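PAC2 family protein (Mycobacterium tuberculosis, PDB 2WAM) is of unknown function but represents a duplicated actinobacterial gene family within the PAC2 family. Local coordinates at residues G44-E52 against R158-L166. Sequence-based numbering, arbitrary orientation.
Sequences GQPGMYELE and RFITAVRLL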
# COMPACT_ATOMS: atom_id res chain seq x y z
N GLY A 44 1.28 -6.13 -12.51
CA GLY A 44 1.03 -4.83 -13.08
C GLY A 44 1.51 -3.74 -12.16
O GLY A 44 2.50 -3.90 -11.45
N GLN A 45 0.81 -2.61 -12.21
CA GLN A 45 1.05 -1.51 -11.29
C GLN A 45 -0.22 -1.29 -10.50
O GLN A 45 -1.25 -0.90 -11.05
CB GLN A 45 1.46 -0.24 -12.05
CG GLN A 45 1.53 1.01 -11.16
CD GLN A 45 2.07 2.24 -11.88
OE1 GLN A 45 2.74 2.14 -12.91
NE2 GLN A 45 1.77 3.42 -11.34
N PRO A 46 -0.16 -1.52 -9.19
CA PRO A 46 -1.35 -1.40 -8.35
C PRO A 46 -1.99 -0.02 -8.48
O PRO A 46 -1.33 1.02 -8.40
CB PRO A 46 -0.81 -1.60 -6.93
CG PRO A 46 0.53 -2.28 -7.13
CD PRO A 46 1.07 -1.76 -8.40
N GLY A 47 -3.30 -0.02 -8.72
CA GLY A 47 -4.04 1.20 -8.89
C GLY A 47 -3.85 1.86 -10.25
O GLY A 47 -4.28 3.00 -10.44
N MET A 48 -3.19 1.17 -11.18
CA MET A 48 -2.99 1.75 -12.50
C MET A 48 -3.29 0.83 -13.68
O MET A 48 -3.98 1.23 -14.61
CB MET A 48 -1.58 2.35 -12.63
CG MET A 48 -1.47 3.28 -13.83
SD MET A 48 -2.58 4.71 -13.72
CE MET A 48 -2.99 4.77 -15.43
N TYR A 49 -2.75 -0.39 -13.66
CA TYR A 49 -3.03 -1.35 -14.72
C TYR A 49 -2.67 -2.77 -14.34
O TYR A 49 -1.72 -3.00 -13.59
CB TYR A 49 -2.31 -0.97 -16.02
CG TYR A 49 -0.79 -1.08 -15.97
CD1 TYR A 49 -0.14 -2.29 -16.18
CD2 TYR A 49 -0.01 0.04 -15.74
CE1 TYR A 49 1.25 -2.39 -16.15
CE2 TYR A 49 1.37 -0.05 -15.70
CZ TYR A 49 2.00 -1.26 -15.91
OH TYR A 49 3.38 -1.33 -15.86
N GLU A 50 -3.44 -3.71 -14.87
CA GLU A 50 -3.09 -5.13 -14.87
C GLU A 50 -2.54 -5.53 -16.23
O GLU A 50 -3.09 -5.18 -17.28
CB GLU A 50 -4.33 -5.97 -14.60
CG GLU A 50 -4.86 -5.92 -13.20
CD GLU A 50 -5.66 -7.17 -12.85
OE1 GLU A 50 -5.79 -8.07 -13.72
OE2 GLU A 50 -6.15 -7.24 -11.70
N LEU A 51 -1.44 -6.27 -16.21
CA LEU A 51 -0.94 -6.91 -17.42
C LEU A 51 -1.69 -8.18 -17.75
O LEU A 51 -2.04 -8.95 -16.86
CB LEU A 51 0.53 -7.25 -17.26
CG LEU A 51 1.43 -6.04 -17.39
CD1 LEU A 51 2.87 -6.43 -17.15
CD2 LEU A 51 1.24 -5.42 -18.78
N GLU A 52 -1.95 -8.40 -19.03
CA GLU A 52 -2.36 -9.71 -19.52
C GLU A 52 -1.08 -10.47 -19.92
O GLU A 52 -0.72 -10.49 -21.09
CB GLU A 52 -3.27 -9.55 -20.73
CG GLU A 52 -3.89 -10.83 -21.22
CD GLU A 52 -5.11 -11.21 -20.43
OE1 GLU A 52 -5.25 -10.73 -19.28
OE2 GLU A 52 -5.94 -11.98 -20.96
N ARG A 158 0.75 10.19 -13.36
CA ARG A 158 0.95 8.79 -13.04
C ARG A 158 0.56 7.90 -14.23
O ARG A 158 1.28 6.98 -14.60
CB ARG A 158 0.16 8.44 -11.79
CG ARG A 158 0.53 7.11 -11.18
CD ARG A 158 0.06 7.06 -9.76
NE ARG A 158 -0.45 5.73 -9.43
CZ ARG A 158 -1.28 5.48 -8.42
NH1 ARG A 158 -1.69 6.47 -7.64
NH2 ARG A 158 -1.69 4.24 -8.21
N PHE A 159 -0.58 8.21 -14.84
CA PHE A 159 -1.08 7.50 -16.01
C PHE A 159 -0.10 7.56 -17.18
O PHE A 159 0.28 6.52 -17.73
CB PHE A 159 -2.44 8.07 -16.42
CG PHE A 159 -2.92 7.57 -17.76
CD1 PHE A 159 -3.09 8.45 -18.82
CD2 PHE A 159 -3.17 6.23 -17.96
CE1 PHE A 159 -3.52 8.00 -20.05
CE2 PHE A 159 -3.60 5.76 -19.19
CZ PHE A 159 -3.78 6.66 -20.23
N ILE A 160 0.30 8.77 -17.56
CA ILE A 160 1.25 8.96 -18.65
C ILE A 160 2.59 8.23 -18.42
O ILE A 160 3.11 7.57 -19.32
CB ILE A 160 1.51 10.45 -18.89
CG1 ILE A 160 0.28 11.10 -19.52
CG2 ILE A 160 2.72 10.64 -19.79
CD1 ILE A 160 0.20 12.60 -19.30
N THR A 161 3.12 8.32 -17.21
CA THR A 161 4.34 7.60 -16.89
C THR A 161 4.19 6.10 -17.12
O THR A 161 5.05 5.47 -17.74
CB THR A 161 4.78 7.86 -15.45
OG1 THR A 161 5.19 9.23 -15.32
CG2 THR A 161 5.93 6.95 -15.07
N ALA A 162 3.09 5.53 -16.62
CA ALA A 162 2.80 4.12 -16.84
C ALA A 162 2.77 3.74 -18.34
O ALA A 162 3.32 2.72 -18.72
CB ALA A 162 1.50 3.71 -16.15
N VAL A 163 2.14 4.57 -19.17
CA VAL A 163 2.12 4.33 -20.62
C VAL A 163 3.53 4.44 -21.21
O VAL A 163 3.98 3.58 -21.97
CB VAL A 163 1.16 5.29 -21.38
CG1 VAL A 163 1.32 5.13 -22.87
CG2 VAL A 163 -0.29 5.03 -20.99
N ARG A 164 4.24 5.51 -20.85
CA ARG A 164 5.60 5.69 -21.32
C ARG A 164 6.51 4.52 -20.91
O ARG A 164 7.37 4.08 -21.68
CB ARG A 164 6.17 7.02 -20.82
CG ARG A 164 7.65 7.19 -21.11
CD ARG A 164 8.12 8.59 -20.84
NE ARG A 164 8.14 8.87 -19.41
CZ ARG A 164 9.16 8.55 -18.63
NH1 ARG A 164 10.21 7.94 -19.14
NH2 ARG A 164 9.12 8.84 -17.34
N LEU A 165 6.31 4.01 -19.69
CA LEU A 165 7.11 2.88 -19.21
C LEU A 165 6.74 1.56 -19.90
O LEU A 165 7.60 0.71 -20.12
CB LEU A 165 7.02 2.76 -17.69
CG LEU A 165 7.80 1.60 -17.04
CD1 LEU A 165 8.13 1.94 -15.60
CD2 LEU A 165 7.05 0.25 -17.12
N LEU A 166 5.47 1.39 -20.25
CA LEU A 166 5.05 0.23 -21.01
C LEU A 166 5.60 0.28 -22.44
O LEU A 166 6.15 -0.70 -22.94
CB LEU A 166 3.52 0.12 -21.03
CG LEU A 166 2.93 -0.57 -19.80
CD1 LEU A 166 1.42 -0.62 -19.86
CD2 LEU A 166 3.48 -1.97 -19.69
O HOH W 1 3.08 5.33 -13.21
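The Y49 ring lies against L166 and A162 where a beta hairpin that ends the mixed sheet within the chain, with a classic bulge of M48 and Y49 opposite Q45, packs on helix 156-169. L166 CD1 sits over one face, 4.0 Å from the centroid of the Y49 ring, in a CH-pi contact only 10° off the ring normal; the backbone N of Q45 covers the opposite face. The methyl of A162 meets the ring edge, its CB 3.8 Å from Y49 CE2, and also touches M48 CG. With CG placed between its backbone N and carbonyl carbon (chi1 67°), Y49 swings its ring back across the hairpin, under N of Q45. P43 of a neighbouring subunit also packs on Y49. Beyond this centre, M48 SD lies 3.9 Å from F159 CA.

The extended Q45 side chain carries the contact outward, its amide within 8° of the plane of the R158 guanidinium. A water accepts from Q45 NE2 and donates to R158 O, joining hairpin to helix. R158, whose NH1 forms a salt bridge with E105 of another neighbouring subunit, turns NH2 to the hairpin, giving a weak, bent bond to P46 O, 3.2 Å long with an N-H...O angle of 130°.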